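Local coordinates for conserved membrane protein (Chlamydia abortus, PDB 6GZU) that acts as a secreted CE-clan effector that combines deubiquitinase and acetyltransferase activities and induces fragmentation of the Golgi, at residues A[132-137]-A[154-159]; A[195-200]-A[205-210]; A[212-215]-A[220-223]. All coordinates share one frame; numbering follows the deposited sequence.

Contact 1: A[132-137]-A[154-159]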
loop_
_atom_site.group_PDB
_atom_site.type_symbol
_atom_site.label_atom_id
_atom_site.label_comp_id
_atom_site.label_asym_id
_atom_site.label_seq_id
_atom_site.Cartn_x
_atom_site.Cartn_y
_atom_site.Cartn_z
ATOM N N ILE A 132 11.901 14.801 -2.290
ATOM C CA ILE A 132 11.925 14.782 -0.829
ATOM C C ILE A 132 11.229 13.570 -0.365
ATOM O O ILE A 132 11.741 12.908 0.503
ATOM C CB ILE A 132 11.257 15.987 -0.228
ATOM C CG1 ILE A 132 11.983 17.220 -0.698
ATOM C CG2 ILE A 132 11.257 15.949 1.276
ATOM C CD1 ILE A 132 11.623 18.433 0.083
ATOM N N SER A 133 10.078 13.266 -0.961
ATOM C CA SER A 133 9.340 12.019 -0.686
ATOM C C SER A 133 10.060 10.798 -1.208
ATOM O O SER A 133 10.591 10.862 -2.320
ATOM C CB SER A 133 8.002 12.021 -1.444
ATOM O OG SER A 133 7.200 13.074 -0.996
ATOM N N HIS A 134 10.012 9.675 -0.467
ATOM C CA HIS A 134 10.245 8.383 -1.104
ATOM C C HIS A 134 9.021 7.538 -0.833
ATOM O O HIS A 134 8.507 7.544 0.278
ATOM C CB HIS A 134 11.514 7.658 -0.604
ATOM C CG HIS A 134 11.764 6.354 -1.308
ATOM N ND1 HIS A 134 11.971 6.284 -2.676
ATOM C CD2 HIS A 134 11.786 5.070 -0.856
ATOM C CE1 HIS A 134 12.132 5.016 -3.030
ATOM N NE2 HIS A 134 12.036 4.258 -1.944
ATOM N N TRP A 135 8.530 6.861 -1.866
ATOM C CA TRP A 135 7.348 6.011 -1.779
ATOM C C TRP A 135 7.705 4.557 -1.932
ATOM O O TRP A 135 8.503 4.196 -2.813
ATOM C CB TRP A 135 6.367 6.398 -2.886
ATOM C CG TRP A 135 5.749 7.735 -2.713
ATOM C CD1 TRP A 135 6.054 8.894 -3.375
ATOM C CD2 TRP A 135 4.663 8.041 -1.873
ATOM N NE1 TRP A 135 5.246 9.921 -2.944
ATOM C CE2 TRP A 135 4.349 9.401 -2.041
ATOM C CE3 TRP A 135 3.914 7.282 -0.969
ATOM C CZ2 TRP A 135 3.321 10.024 -1.313
ATOM C CZ3 TRP A 135 2.890 7.895 -0.265
ATOM C CH2 TRP A 135 2.599 9.244 -0.435
ATOM N N THR A 136 7.117 3.725 -1.065
ATOM C CA THR A 136 7.210 2.280 -1.154
ATOM C C THR A 136 5.817 1.709 -0.996
ATOM O O THR A 136 4.841 2.457 -0.847
ATOM C CB THR A 136 8.124 1.730 -0.061
ATOM O OG1 THR A 136 7.609 2.094 1.230
ATOM C CG2 THR A 136 9.542 2.288 -0.181
ATOM N N LEU A 137 5.685 0.379 -1.052
ATOM C CA LEU A 137 4.345 -0.242 -1.032
ATOM C C LEU A 137 4.377 -1.447 -0.101
ATOM O O LEU A 137 5.275 -2.288 -0.208
ATOM C CB LEU A 137 3.982 -0.707 -2.449
ATOM C CG LEU A 137 2.601 -1.360 -2.602
ATOM C CD1 LEU A 137 1.514 -0.303 -2.361
ATOM C CD2 LEU A 137 2.453 -2.024 -3.984
ATOM N N ALA A 154 15.250 -0.648 -3.227
ATOM C CA ALA A 154 15.608 -1.848 -2.430
ATOM C C ALA A 154 15.753 -1.615 -0.952
ATOM O O ALA A 154 15.085 -2.291 -0.154
ATOM C CB ALA A 154 16.912 -2.501 -2.974
ATOM N N ASN A 155 16.668 -0.739 -0.546
ATOM C CA ASN A 155 16.933 -0.548 0.884
ATOM C C ASN A 155 16.934 0.893 1.327
ATOM O O ASN A 155 17.692 1.272 2.182
ATOM C CB ASN A 155 18.197 -1.256 1.343
ATOM C CG ASN A 155 17.985 -2.715 1.451
ATOM O OD1 ASN A 155 17.342 -3.223 2.424
ATOM N ND2 ASN A 155 18.457 -3.427 0.445
ATOM N N PHE A 156 16.080 1.691 0.715
ATOM C CA PHE A 156 15.975 3.078 1.123
ATOM C C PHE A 156 15.567 3.259 2.582
ATOM O O PHE A 156 16.077 4.163 3.251
ATOM C CB PHE A 156 14.973 3.785 0.236
ATOM C CG PHE A 156 14.962 5.290 0.391
ATOM C CD1 PHE A 156 14.169 5.889 1.375
ATOM C CD2 PHE A 156 15.713 6.113 -0.433
ATOM C CE1 PHE A 156 14.115 7.257 1.539
ATOM C CE2 PHE A 156 15.665 7.473 -0.270
ATOM C CZ PHE A 156 14.889 8.068 0.720
ATOM N N ILE A 157 14.652 2.420 3.077
ATOM C CA ILE A 157 14.249 2.528 4.454
ATOM C C ILE A 157 15.122 1.638 5.343
ATOM O O ILE A 157 15.280 0.431 5.084
ATOM C CB ILE A 157 12.771 2.117 4.663
ATOM C CG1 ILE A 157 11.867 2.809 3.630
ATOM C CG2 ILE A 157 12.325 2.438 6.111
ATOM C CD1 ILE A 157 10.372 2.552 3.939
ATOM N N ASN A 158 15.734 2.220 6.370
ATOM C CA ASN A 158 16.581 1.415 7.237
ATOM C C ASN A 158 15.831 0.209 7.766
ATOM O O ASN A 158 14.657 0.323 8.150
ATOM C CB ASN A 158 17.066 2.223 8.422
ATOM C CG ASN A 158 18.259 1.590 9.085
ATOM O OD1 ASN A 158 18.169 0.575 9.770
ATOM N ND2 ASN A 158 19.409 2.180 8.839
ATOM N N ASN A 159 16.482 -0.967 7.787
ATOM C CA ASN A 159 15.819 -2.174 8.281
ATOM C C ASN A 159 15.284 -1.996 9.695
ATOM O O ASN A 159 14.256 -2.607 10.063
ATOM C CB ASN A 159 16.783 -3.353 8.332
ATOM C CG ASN A 159 17.058 -3.963 7.000
ATOM O OD1 ASN A 159 16.370 -3.705 6.039
ATOM N ND2 ASN A 159 18.097 -4.800 6.934
#

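Contact 2: A[195-200]-A[205-210]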
loop_
_atom_site.group_PDB
_atom_site.type_symbol
_atom_site.label_atom_id
_atom_site.label_comp_id
_atom_site.label_asym_id
_atom_site.label_seq_id
_atom_site.Cartn_x
_atom_site.Cartn_y
_atom_site.Cartn_z
ATOM N N THR A 195 17.894 -5.591 -5.567
ATOM C CA THR A 195 18.819 -4.704 -6.279
ATOM C C THR A 195 17.983 -3.541 -6.776
ATOM O O THR A 195 16.934 -3.745 -7.369
ATOM C CB THR A 195 19.439 -5.443 -7.480
ATOM O OG1 THR A 195 20.247 -6.528 -6.994
ATOM C CG2 THR A 195 20.330 -4.511 -8.298
ATOM N N PRO A 196 18.436 -2.303 -6.560
ATOM C CA PRO A 196 17.598 -1.170 -6.999
ATOM C C PRO A 196 17.256 -1.226 -8.474
ATOM O O PRO A 196 18.127 -1.503 -9.314
ATOM C CB PRO A 196 18.486 0.042 -6.731
ATOM C CG PRO A 196 19.416 -0.434 -5.603
ATOM C CD PRO A 196 19.643 -1.874 -5.836
ATOM N N ILE A 197 15.997 -0.960 -8.779
ATOM C CA ILE A 197 15.529 -0.817 -10.155
ATOM C C ILE A 197 15.316 0.658 -10.548
ATOM O O ILE A 197 15.366 0.986 -11.718
ATOM C CB ILE A 197 14.260 -1.682 -10.420
ATOM C CG1 ILE A 197 13.114 -1.253 -9.539
ATOM C CG2 ILE A 197 14.564 -3.163 -10.199
ATOM C CD1 ILE A 197 11.929 -2.215 -9.632
ATOM N N GLN A 198 15.067 1.540 -9.583
ATOM C CA GLN A 198 14.778 2.949 -9.860
ATOM C C GLN A 198 16.086 3.649 -10.127
ATOM O O GLN A 198 17.062 3.376 -9.441
ATOM C CB GLN A 198 14.058 3.597 -8.673
ATOM C CG GLN A 198 13.907 5.128 -8.731
ATOM C CD GLN A 198 13.221 5.650 -7.498
ATOM O OE1 GLN A 198 12.537 4.890 -6.805
ATOM N NE2 GLN A 198 13.403 6.908 -7.188
ATOM N N GLN A 199 16.087 4.561 -11.118
ATOM C CA GLN A 199 17.293 5.201 -11.642
ATOM C C GLN A 199 17.337 6.706 -11.483
ATOM O O GLN A 199 18.284 7.333 -11.934
ATOM C CB GLN A 199 17.425 4.930 -13.143
ATOM C CG GLN A 199 17.238 3.489 -13.539
ATOM C CD GLN A 199 18.368 2.599 -13.052
ATOM O OE1 GLN A 199 19.496 3.066 -12.784
ATOM N NE2 GLN A 199 18.082 1.300 -12.956
ATOM N N ASP A 200 16.309 7.290 -10.896
ATOM C CA ASP A 200 16.249 8.726 -10.713
ATOM C C ASP A 200 15.769 9.019 -9.302
ATOM O O ASP A 200 15.667 8.123 -8.465
ATOM C CB ASP A 200 15.314 9.326 -11.761
ATOM C CG ASP A 200 13.961 8.676 -11.753
ATOM O OD1 ASP A 200 13.430 8.455 -10.639
ATOM O OD2 ASP A 200 13.430 8.376 -12.858
ATOM N N GLY A 205 6.948 6.428 -7.117
ATOM C CA GLY A 205 5.494 6.241 -7.114
ATOM C C GLY A 205 5.004 5.521 -8.362
ATOM O O GLY A 205 4.036 4.749 -8.311
ATOM N N ILE A 206 5.675 5.752 -9.482
ATOM C CA ILE A 206 5.306 5.088 -10.734
ATOM C C ILE A 206 5.741 3.628 -10.642
ATOM O O ILE A 206 4.956 2.717 -10.960
ATOM C CB ILE A 206 5.993 5.752 -11.906
ATOM C CG1 ILE A 206 5.610 7.237 -11.937
ATOM C CG2 ILE A 206 5.607 5.052 -13.204
ATOM C CD1 ILE A 206 6.403 8.066 -12.945
ATOM N N TRP A 207 6.945 3.385 -10.141
ATOM C CA TRP A 207 7.407 2.011 -10.027
ATOM C C TRP A 207 6.489 1.147 -9.153
ATOM O O TRP A 207 6.181 -0.012 -9.503
ATOM C CB TRP A 207 8.815 1.976 -9.410
ATOM C CG TRP A 207 9.886 2.176 -10.417
ATOM C CD1 TRP A 207 10.754 3.248 -10.525
ATOM C CD2 TRP A 207 10.253 1.252 -11.425
ATOM N NE1 TRP A 207 11.594 3.046 -11.571
ATOM C CE2 TRP A 207 11.343 1.817 -12.125
ATOM C CE3 TRP A 207 9.763 -0.005 -11.817
ATOM C CZ2 TRP A 207 11.941 1.186 -13.217
ATOM C CZ3 TRP A 207 10.362 -0.633 -12.897
ATOM C CH2 TRP A 207 11.456 -0.049 -13.575
ATOM N N LEU A 208 6.095 1.650 -7.983
ATOM C CA LEU A 208 5.306 0.808 -7.078
ATOM C C LEU A 208 3.913 0.601 -7.685
ATOM O O LEU A 208 3.309 -0.473 -7.472
ATOM C CB LEU A 208 5.230 1.416 -5.678
ATOM C CG LEU A 208 4.417 2.711 -5.490
ATOM C CD1 LEU A 208 2.902 2.388 -5.268
ATOM C CD2 LEU A 208 4.976 3.534 -4.329
ATOM N N SER A 209 3.407 1.562 -8.473
ATOM C CA SER A 209 2.107 1.391 -9.116
ATOM C C SER A 209 2.172 0.320 -10.207
ATOM O O SER A 209 1.257 -0.525 -10.330
ATOM C CB SER A 209 1.628 2.727 -9.695
ATOM O OG SER A 209 1.431 3.670 -8.653
ATOM N N LEU A 210 3.245 0.350 -11.006
ATOM C CA LEU A 210 3.479 -0.702 -12.003
ATOM C C LEU A 210 3.613 -2.061 -11.303
ATOM O O LEU A 210 3.051 -3.070 -11.758
ATOM C CB LEU A 210 4.759 -0.396 -12.810
ATOM C CG LEU A 210 5.281 -1.295 -13.937
ATOM C CD1 LEU A 210 6.306 -0.495 -14.779
ATOM C CD2 LEU A 210 5.963 -2.564 -13.403
HETATM O O HOH W 1 13.607 5.113 -12.562
#

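Contact 3: A[212-215]-A[220-223]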
loop_
_atom_site.group_PDB
_atom_site.type_symbol
_atom_site.label_atom_id
_atom_site.label_comp_id
_atom_site.label_asym_id
_atom_site.label_seq_id
_atom_site.Cartn_x
_atom_site.Cartn_y
_atom_site.Cartn_z
ATOM N N LEU A 212 2.341 -3.111 -8.454
ATOM C CA LEU A 212 1.064 -3.633 -7.959
ATOM C C LEU A 212 0.219 -4.124 -9.142
ATOM O O LEU A 212 -0.452 -5.150 -9.063
ATOM C CB LEU A 212 0.290 -2.572 -7.184
ATOM C CG LEU A 212 -1.046 -3.084 -6.608
ATOM C CD1 LEU A 212 -0.803 -4.204 -5.584
ATOM C CD2 LEU A 212 -1.738 -1.923 -5.955
ATOM N N ASP A 213 0.217 -3.365 -10.235
ATOM C CA ASP A 213 -0.462 -3.738 -11.474
ATOM C C ASP A 213 -0.110 -5.175 -11.882
ATOM O O ASP A 213 -0.981 -6.018 -12.100
ATOM C CB ASP A 213 -0.028 -2.753 -12.548
ATOM C CG ASP A 213 -1.033 -2.593 -13.611
ATOM O OD1 ASP A 213 -1.373 -3.597 -14.266
ATOM O OD2 ASP A 213 -1.479 -1.450 -13.822
ATOM N N LYS A 214 1.181 -5.468 -11.937
ATOM C CA LYS A 214 1.625 -6.783 -12.338
ATOM C C LYS A 214 1.419 -7.837 -11.271
ATOM O O LYS A 214 1.098 -8.974 -11.592
ATOM C CB LYS A 214 3.105 -6.692 -12.688
ATOM C CG LYS A 214 3.419 -5.622 -13.711
ATOM C CD LYS A 214 3.582 -6.214 -15.044
ATOM C CE LYS A 214 3.963 -5.115 -16.015
ATOM N NZ LYS A 214 3.648 -5.428 -17.423
ATOM N N TYR A 215 1.628 -7.467 -10.013
ATOM C CA TYR A 215 1.427 -8.387 -8.881
ATOM C C TYR A 215 0.014 -8.920 -8.864
ATOM O O TYR A 215 -0.195 -10.101 -8.540
ATOM C CB TYR A 215 1.754 -7.689 -7.545
ATOM C CG TYR A 215 1.433 -8.478 -6.306
ATOM C CD1 TYR A 215 0.173 -8.408 -5.735
ATOM C CD2 TYR A 215 2.398 -9.274 -5.680
ATOM C CE1 TYR A 215 -0.134 -9.132 -4.592
ATOM C CE2 TYR A 215 2.081 -10.012 -4.554
ATOM C CZ TYR A 215 0.811 -9.942 -4.019
ATOM O OH TYR A 215 0.470 -10.640 -2.876
ATOM N N ASP A 220 3.571 -13.844 -8.044
ATOM C CA ASP A 220 5.016 -14.163 -8.099
ATOM C C ASP A 220 5.843 -13.214 -8.961
ATOM O O ASP A 220 7.043 -13.427 -9.150
ATOM C CB ASP A 220 5.243 -15.598 -8.550
ATOM C CG ASP A 220 4.694 -16.589 -7.562
ATOM O OD1 ASP A 220 5.033 -16.479 -6.366
ATOM O OD2 ASP A 220 3.877 -17.433 -7.976
ATOM N N TYR A 221 5.218 -12.158 -9.461
ATOM C CA TYR A 221 5.914 -11.186 -10.307
ATOM C C TYR A 221 7.041 -10.436 -9.583
ATOM O O TYR A 221 6.845 -9.921 -8.483
ATOM C CB TYR A 221 4.944 -10.117 -10.789
ATOM C CG TYR A 221 5.629 -9.111 -11.682
ATOM C CD1 TYR A 221 5.958 -9.441 -12.986
ATOM C CD2 TYR A 221 5.969 -7.853 -11.213
ATOM C CE1 TYR A 221 6.557 -8.531 -13.833
ATOM C CE2 TYR A 221 6.603 -6.918 -12.051
ATOM C CZ TYR A 221 6.903 -7.286 -13.371
ATOM O OH TYR A 221 7.530 -6.433 -14.257
ATOM N N VAL A 222 8.197 -10.324 -10.220
ATOM C CA VAL A 222 9.261 -9.438 -9.726
ATOM C C VAL A 222 9.781 -8.716 -10.948
ATOM O O VAL A 222 9.979 -9.354 -11.981
ATOM C CB VAL A 222 10.388 -10.249 -9.057
ATOM C CG1 VAL A 222 11.552 -9.376 -8.649
ATOM C CG2 VAL A 222 9.837 -10.994 -7.842
ATOM N N PRO A 223 9.961 -7.386 -10.851
ATOM C CA PRO A 223 10.369 -6.621 -12.031
ATOM C C PRO A 223 11.723 -7.087 -12.482
ATOM O O PRO A 223 12.542 -7.582 -11.672
ATOM C CB PRO A 223 10.519 -5.185 -11.504
ATOM C CG PRO A 223 9.787 -5.145 -10.259
ATOM C CD PRO A 223 9.757 -6.524 -9.682
#

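Contact 1: A[132-137]-A[154-159]
His134 lies with its ring and CB against one face of the Phe156 ring in a papain-like, Ulp1-type protease fold, where the start of strand 134-141, the middle strand of the sheet, meets the loop running into helix 159-174. The two rings are oblique, with centroids 4.1 Å apart and planes 32° from each other, so the pair is neither a parallel stack nor an edge-to-face one. The histidine contributes its CD2 flank, with CD2 3.4 Å from Phe156 CD1, and its methylene: His134 CB stands 3.7 Å from the centroid of the Phe156 ring, a CH-pi contact. Both side chains leave the backbone with CG opposite N (chi1 -178° for His134, -169° for Phe156), and they slide past each other in opposite directions until the rings overlap. Two residues further along the strand the touch is lighter. Ile157, whose CG1 branch turns to the strand, brings CD1 to 3.9 Å from Thr136 OG1.

Asp151 grips both sides of the contact, OD1 taking the hydrogen bond with His134 NE2 and OD2 the one with Phe156 N, so one carboxylate sets the ring's rotation and places the loop that covers it. Cys204, at the head of helix 204-217, touches His134 too; together the three residues match the geometry of a Cys-His-Asp triad, as expected for this family. Phe156 would then lie directly against the probable catalytic histidine. The Ile157 side chain also packs on Phe149 and on Leu105, the residue whose backbone O is hydrogen-bonded to Thr136 OG1, while the Thr136 methyl CG2 lies beside its own backbone N.

Contact 2: A[195-200]-A[205-210]
Ile197 drives its CD1 methyl over one face of the Trp207 indole, 4.2 Å from the centroid of the six-membered ring, a CH-pi contact that forms the tight side. Along the same indole, Gln198 packs its CA 3.6 Å from Trp207 NE1 and its CB 3.8 Å from Trp207 CD1. Ile197 CG1 sits between its own backbone N and carbonyl carbon (chi1 62°), which carries the methyl over the benzo ring, while Leu235 and Phe150 close in around Trp207.

This is the loop leading into the helix headed by Cys204 in the Ulp1-type catalytic domain. Gln198, six residues ahead of Cys204, occupies the place where such proteases usually carry an oxyanion-hole glutamine, and a similar role here is plausible. Its amide is held at both ends: OE1 pairs with Ser152 OG, and NE2 donates to Asp200 O at 2.9 Å, the donor standing above the carbonyl plane.

The looser side belongs to water. At the indole edge, in plane, one water molecule accepts from Trp207 NE1 (3.1 Å) and from Gln199 N (2.9 Å), and gives only a weak bond to Asp200 OD2.

Contact 3: A[212-215]-A[220-223]
Lys214 sets its CB methylene over one face of the Tyr221 ring, displaced toward the rim, where helix 204-217 nears its end and the chain turns back beside it on the way to helix 228-241. The helix is the one headed by Cys204 in this CE-clan catalytic domain, and the contact joins it to the loop that follows.

The CH-pi interaction dominates. Lys214 CB is 3.5 Å from the centroid of the Tyr221 ring and only 15° off the ring normal, with its shortest approach, 3.4 Å, to Tyr221 CD2. No hydrogen bond joins the two segments; what joins them is apolar and CH-pi contact.

Van der Waals contacts continue along the chain of the lysine. A bend at chi2 (-100°) keeps it over the ring as it leads toward the phenol end: Lys214 CG is 3.8 Å from Tyr221 CE2, and Lys214 CD is 3.9 Å from Tyr221 CZ. The amine end turns away from the loop. Closer to the backbone, Tyr221 CB comes to 4.3 Å from Tyr215 N, a loose touch. Phe234 of helix 228-241 also packs on Tyr221.

The polar side-chain ends named here pair with residues beyond the two segments, and they tie both segments to the rest of the domain. Asp220 OD1 makes a salt bridge with Arg144 NH2, holding the turn near the strand 134-141 and 146-150 hairpin. On the helix, Tyr215 reaches the same hairpin: its CG lies opposite the backbone N (chi1 173°), and its OH is hydrogen-bonded to Glu146 OE2 and to Asn141 ND2.

Overall arrangement
The three contacts follow one another along the chain, each closing before the next opens, and all belong to the Ulp1-type catalytic domain. Contact 1 joins the central strand 134-141 to a loop; contacts 2 and 3 share helix 204-217, near its start and near its end. Centres of contacts 1 and 2 are about 11 Å apart, those of 2 and 3 about 12 Å, those of 1 and 3 about 18 Å. Helix and sheet meet where Leu208 packs on Trp135 and Leu212 on Leu137; Pro223 reaches back to Ile197. Contact 1 holds the probable catalytic histidine, and Gln198 of contact 2 touches it (His134 CE1 to Gln198 OE1, 3.8 Å), while contact 3 lies toward the C-terminal end of the shared helix.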